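Local coordinates for protein dimethyl-sulfide monooxygenase (Hyphomicrobium sulfonivorans, PDB 6AK1) that oxidises dimethyl sulfide to methanethiol and formaldehyde with NADH and molecular oxygen, using FMN as cofactor, in the first step of dimethyl sulfide degradation, at residues Ser16-Ser28 against Gln297-Leu309. Residues are numbered along the deposited sequence; the frame is centred on the assembly and turned at random.
Sequences SHQSAGTWRHPSS and QEYLSYANPEGML
In this TIM barrel of the luciferase-like family, the loop that follows strand 6-12 lies along the link between helices 289-300 and 305-316, and His25 packs against Glu298 and Tyr299 of helix 289-300 and Tyr302 of the link. With CG anti to the backbone N (chi1 -168°), the imidazole reaches over to helix 289-300. There His25 NE2 donates to Glu298 OE2 at 2.9 Å; the acceptor lies near the imidazole plane, while OE2 is met on its anti side, 30° out of the carboxylate plane. At the other ring nitrogen, His25 ND1 accepts from Ser27 N at 3.0 Å, so both nitrogens are engaged. Tyr299 brings its CD1-CE1 edge against one imidazole face, a T-shaped pair with planes at 85°; Pro26 CD covers the opposite face. The imidazole edge turns to the Tyr302 face in an offset edge-to-face pair, His25 CD2 standing 3.6 Å from Tyr302 CE2, while His25 CA sits squarely over the phenol centre, a CH-pi contact. Cut back to alanine, this position would probably leave Glu298 OE2 without its mate and open a gap between the two tyrosines.

Back toward the start of the loop, Arg24 NH1 makes a weak bond to Tyr302 O. Gly21 CA lies 3.7 Å from Asn304 N, where a beta carbon would clash. Asn304 N gives a weak bond to Ala20 O, and its side chain N-caps helix 305-316 through Gly307 N. Polar grip thus concentrates at the imidazole, whose two bonds and covered faces probably fix its rotation, while the Ala20-Gly21 end relies on close packing and one weak backbone bond.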
loop_
_atom_site.group_PDB
_atom_site.type_symbol
_atom_site.label_atom_id
_atom_site.label_comp_id
_atom_site.label_asym_id
_atom_site.label_seq_id
_atom_site.Cartn_x
_atom_site.Cartn_y
_atom_site.Cartn_z
ATOM N N SER A 16 -2.798 -16.036 4.802
ATOM C CA SER A 16 -1.982 -16.218 3.599
ATOM C C SER A 16 -2.141 -14.999 2.694
ATOM O O SER A 16 -3.232 -14.738 2.171
ATOM C CB SER A 16 -2.376 -17.495 2.868
ATOM O OG SER A 16 -2.104 -18.653 3.651
ATOM N N HIS A 17 -1.049 -14.263 2.502
ATOM C CA HIS A 17 -1.077 -13.004 1.772
ATOM C C HIS A 17 -0.480 -13.179 0.382
ATOM O O HIS A 17 -1.200 -13.195 -0.618
ATOM C CB HIS A 17 -0.310 -11.928 2.555
ATOM C CG HIS A 17 -0.349 -10.570 1.934
ATOM N ND1 HIS A 17 0.560 -9.581 2.255
ATOM C CD2 HIS A 17 -1.194 -10.026 1.022
ATOM C CE1 HIS A 17 0.281 -8.488 1.562
ATOM N NE2 HIS A 17 -0.776 -8.733 0.803
ATOM N N GLN A 18 0.841 -13.279 0.318
ATOM C CA GLN A 18 1.560 -13.520 -0.925
ATOM C C GLN A 18 2.097 -14.946 -1.042
ATOM O O GLN A 18 2.634 -15.298 -2.099
ATOM C CB GLN A 18 2.712 -12.519 -1.069
ATOM C CG GLN A 18 2.280 -11.059 -1.071
ATOM C CD GLN A 18 1.457 -10.673 -2.311
ATOM O OE1 GLN A 18 0.317 -10.216 -2.199
ATOM N NE2 GLN A 18 2.041 -10.844 -3.487
ATOM N N SER A 19 1.947 -15.782 -0.004
ATOM C CA SER A 19 2.473 -17.145 0.005
ATOM C C SER A 19 1.401 -18.123 0.467
ATOM O O SER A 19 0.599 -17.808 1.351
ATOM C CB SER A 19 3.690 -17.274 0.928
ATOM O OG SER A 19 4.810 -16.578 0.399
ATOM N N ALA A 20 1.413 -19.327 -0.109
ATOM C CA ALA A 20 0.398 -20.340 0.162
ATOM C C ALA A 20 0.990 -21.472 0.992
ATOM O O ALA A 20 2.093 -21.936 0.702
ATOM C CB ALA A 20 -0.180 -20.890 -1.145
ATOM N N GLY A 21 0.261 -21.915 2.020
ATOM C CA GLY A 21 0.683 -23.030 2.846
ATOM C C GLY A 21 1.765 -22.748 3.878
ATOM O O GLY A 21 1.851 -23.482 4.875
ATOM N N THR A 22 2.586 -21.706 3.696
ATOM C CA THR A 22 3.685 -21.440 4.627
ATOM C C THR A 22 3.228 -20.975 6.012
ATOM O O THR A 22 4.063 -20.906 6.925
ATOM C CB THR A 22 4.642 -20.407 4.038
ATOM O OG1 THR A 22 3.918 -19.227 3.701
ATOM C CG2 THR A 22 5.343 -20.952 2.781
ATOM N N TRP A 23 1.941 -20.662 6.201
ATOM C CA TRP A 23 1.432 -20.420 7.546
ATOM C C TRP A 23 1.502 -21.665 8.411
ATOM O O TRP A 23 1.422 -21.568 9.640
ATOM C CB TRP A 23 -0.010 -19.931 7.493
ATOM C CG TRP A 23 -0.963 -20.940 6.941
ATOM C CD1 TRP A 23 -1.299 -21.132 5.617
ATOM C CD2 TRP A 23 -1.716 -21.903 7.688
ATOM N NE1 TRP A 23 -2.227 -22.144 5.510
ATOM C CE2 TRP A 23 -2.487 -22.644 6.761
ATOM C CE3 TRP A 23 -1.813 -22.216 9.049
ATOM C CZ2 TRP A 23 -3.350 -23.669 7.158
ATOM C CZ3 TRP A 23 -2.670 -23.239 9.441
ATOM C CH2 TRP A 23 -3.425 -23.953 8.496
ATOM N N ARG A 24 1.627 -22.830 7.790
ATOM C CA ARG A 24 1.750 -24.078 8.519
ATOM C C ARG A 24 3.115 -24.240 9.165
ATOM O O ARG A 24 3.256 -25.076 10.061
ATOM C CB ARG A 24 1.487 -25.252 7.572
ATOM C CG ARG A 24 0.137 -25.191 6.897
ATOM C CD ARG A 24 0.087 -26.169 5.754
ATOM N NE ARG A 24 0.151 -27.537 6.247
ATOM C CZ ARG A 24 0.740 -28.532 5.602
ATOM N NH1 ARG A 24 1.335 -28.300 4.443
ATOM N NH2 ARG A 24 0.732 -29.753 6.121
ATOM N N HIS A 25 4.119 -23.491 8.721
ATOM C CA HIS A 25 5.453 -23.658 9.278
ATOM C C HIS A 25 5.424 -23.392 10.785
ATOM O O HIS A 25 4.684 -22.514 11.248
ATOM C CB HIS A 25 6.447 -22.716 8.600
ATOM C CG HIS A 25 7.876 -23.021 8.924
ATOM N ND1 HIS A 25 8.515 -22.501 10.027
ATOM C CD2 HIS A 25 8.781 -23.815 8.305
ATOM C CE1 HIS A 25 9.761 -22.941 10.062
ATOM N NE2 HIS A 25 9.946 -23.743 9.029
ATOM N N PRO A 26 6.189 -24.145 11.579
ATOM C CA PRO A 26 6.181 -23.915 13.038
ATOM C C PRO A 26 6.542 -22.495 13.454
ATOM O O PRO A 26 6.052 -22.030 14.494
ATOM C CB PRO A 26 7.213 -24.931 13.550
ATOM C CG PRO A 26 7.195 -26.060 12.491
ATOM C CD PRO A 26 7.003 -25.322 11.192
ATOM N N SER A 27 7.384 -21.791 12.687
ATOM C CA SER A 27 7.776 -20.426 13.015
ATOM C C SER A 27 6.726 -19.378 12.666
ATOM O O SER A 27 6.835 -18.244 13.145
ATOM C CB SER A 27 9.068 -20.050 12.298
ATOM O OG SER A 27 10.085 -20.958 12.652
ATOM N N SER A 28 5.737 -19.695 11.837
ATOM C CA SER A 28 4.840 -18.651 11.360
ATOM C C SER A 28 3.782 -18.320 12.400
ATOM O O SER A 28 3.115 -19.211 12.938
ATOM C CB SER A 28 4.162 -19.050 10.053
ATOM O OG SER A 28 3.490 -17.933 9.485
ATOM N N GLN A 297 13.781 -24.199 0.874
ATOM C CA GLN A 297 13.210 -25.510 0.597
ATOM C C GLN A 297 12.355 -25.986 1.762
ATOM O O GLN A 297 11.334 -26.652 1.558
ATOM C CB GLN A 297 14.327 -26.516 0.293
ATOM C CG GLN A 297 15.195 -26.123 -0.927
ATOM C CD GLN A 297 14.439 -26.214 -2.242
ATOM O OE1 GLN A 297 13.376 -26.839 -2.320
ATOM N NE2 GLN A 297 14.968 -25.568 -3.275
ATOM N N GLU A 298 12.758 -25.646 2.986
ATOM C CA GLU A 298 11.970 -25.995 4.163
ATOM C C GLU A 298 10.597 -25.330 4.113
ATOM O O GLU A 298 9.572 -25.973 4.347
ATOM C CB GLU A 298 12.742 -25.594 5.427
ATOM C CG GLU A 298 12.236 -26.224 6.713
ATOM C CD GLU A 298 12.998 -25.727 7.941
ATOM O OE1 GLU A 298 13.983 -26.396 8.344
ATOM O OE2 GLU A 298 12.613 -24.662 8.495
ATOM N N TYR A 299 10.557 -24.044 3.774
ATOM C CA TYR A 299 9.278 -23.377 3.568
ATOM C C TYR A 299 8.474 -24.057 2.471
ATOM O O TYR A 299 7.283 -24.354 2.650
ATOM C CB TYR A 299 9.506 -21.899 3.246
ATOM C CG TYR A 299 10.119 -21.130 4.402
ATOM C CD1 TYR A 299 10.179 -21.682 5.678
ATOM C CD2 TYR A 299 10.630 -19.855 4.225
ATOM C CE1 TYR A 299 10.744 -20.984 6.737
ATOM C CE2 TYR A 299 11.188 -19.152 5.276
ATOM C CZ TYR A 299 11.246 -19.715 6.526
ATOM O OH TYR A 299 11.822 -19.008 7.568
ATOM N N LEU A 300 9.116 -24.339 1.327
ATOM C CA LEU A 300 8.392 -24.949 0.217
ATOM C C LEU A 300 7.794 -26.301 0.588
ATOM O O LEU A 300 6.778 -26.701 0.012
ATOM C CB LEU A 300 9.301 -25.112 -0.991
ATOM C CG LEU A 300 9.559 -23.887 -1.855
ATOM C CD1 LEU A 300 10.264 -24.312 -3.153
ATOM C CD2 LEU A 300 8.263 -23.157 -2.147
ATOM N N SER A 301 8.386 -27.023 1.541
ATOM C CA SER A 301 7.794 -28.306 1.902
ATOM C C SER A 301 6.421 -28.144 2.543
ATOM O O SER A 301 5.659 -29.116 2.572
ATOM C CB SER A 301 8.724 -29.100 2.828
ATOM O OG SER A 301 8.805 -28.527 4.122
ATOM N N TYR A 302 6.075 -26.937 3.024
ATOM C CA TYR A 302 4.738 -26.645 3.534
ATOM C C TYR A 302 3.807 -26.055 2.484
ATOM O O TYR A 302 2.669 -25.695 2.820
ATOM C CB TYR A 302 4.814 -25.687 4.730
ATOM C CG TYR A 302 5.402 -26.348 5.954
ATOM C CD1 TYR A 302 4.589 -27.035 6.841
ATOM C CD2 TYR A 302 6.770 -26.318 6.193
ATOM C CE1 TYR A 302 5.117 -27.674 7.939
ATOM C CE2 TYR A 302 7.313 -26.947 7.296
ATOM C CZ TYR A 302 6.478 -27.625 8.165
ATOM O OH TYR A 302 6.991 -28.250 9.276
ATOM N N ALA A 303 4.249 -25.963 1.229
ATOM C CA ALA A 303 3.477 -25.258 0.213
ATOM C C ALA A 303 2.111 -25.907 0.016
ATOM O O ALA A 303 1.965 -27.128 0.115
ATOM C CB ALA A 303 4.238 -25.243 -1.108
ATOM N N ASN A 304 1.096 -25.076 -0.245
ATOM C CA ASN A 304 -0.229 -25.547 -0.654
ATOM C C ASN A 304 -0.468 -25.042 -2.071
ATOM O O ASN A 304 -0.914 -23.898 -2.262
ATOM C CB ASN A 304 -1.326 -25.075 0.297
ATOM C CG ASN A 304 -2.674 -25.759 0.017
ATOM O OD1 ASN A 304 -3.030 -26.000 -1.144
ATOM N ND2 ASN A 304 -3.419 -26.076 1.072
ATOM N N PRO A 305 -0.173 -25.859 -3.095
ATOM C CA PRO A 305 -0.350 -25.385 -4.485
ATOM C C PRO A 305 -1.776 -24.985 -4.810
ATOM O O PRO A 305 -1.988 -24.030 -5.566
ATOM C CB PRO A 305 0.110 -26.587 -5.327
ATOM C CG PRO A 305 1.023 -27.402 -4.397
ATOM C CD PRO A 305 0.424 -27.213 -3.023
ATOM N N GLU A 306 -2.769 -25.677 -4.254
ATOM C CA GLU A 306 -4.147 -25.273 -4.495
ATOM C C GLU A 306 -4.488 -23.941 -3.834
ATOM O O GLU A 306 -5.403 -23.256 -4.299
ATOM C CB GLU A 306 -5.103 -26.380 -4.046
ATOM C CG GLU A 306 -5.061 -27.575 -5.006
ATOM C CD GLU A 306 -6.408 -28.257 -5.178
ATOM O OE1 GLU A 306 -6.681 -29.231 -4.450
ATOM O OE2 GLU A 306 -7.200 -27.815 -6.034
ATOM N N GLY A 307 -3.763 -23.545 -2.784
ATOM C CA GLY A 307 -3.921 -22.201 -2.253
ATOM C C GLY A 307 -3.364 -21.127 -3.178
ATOM O O GLY A 307 -3.944 -20.042 -3.304
ATOM N N MET A 308 -2.229 -21.402 -3.827
ATOM C CA MET A 308 -1.687 -20.425 -4.766
ATOM C C MET A 308 -2.516 -20.358 -6.048
ATOM O O MET A 308 -2.559 -19.313 -6.708
ATOM C CB MET A 308 -0.226 -20.749 -5.082
ATOM C CG MET A 308 0.491 -19.682 -5.902
ATOM S SD MET A 308 0.329 -17.981 -5.257
ATOM C CE MET A 308 1.096 -18.135 -3.641
ATOM N N LEU A 309 -3.187 -21.455 -6.413
ATOM C CA LEU A 309 -4.081 -21.421 -7.567
ATOM C C LEU A 309 -5.319 -20.580 -7.289
ATOM O O LEU A 309 -5.847 -19.923 -8.197
ATOM C CB LEU A 309 -4.474 -22.843 -7.969
ATOM C CG LEU A 309 -3.286 -23.643 -8.507
ATOM C CD1 LEU A 309 -3.687 -25.084 -8.819
ATOM C CD2 LEU A 309 -2.714 -22.966 -9.731
HETATM O O HOH W 1 3.067 -29.379 1.691
#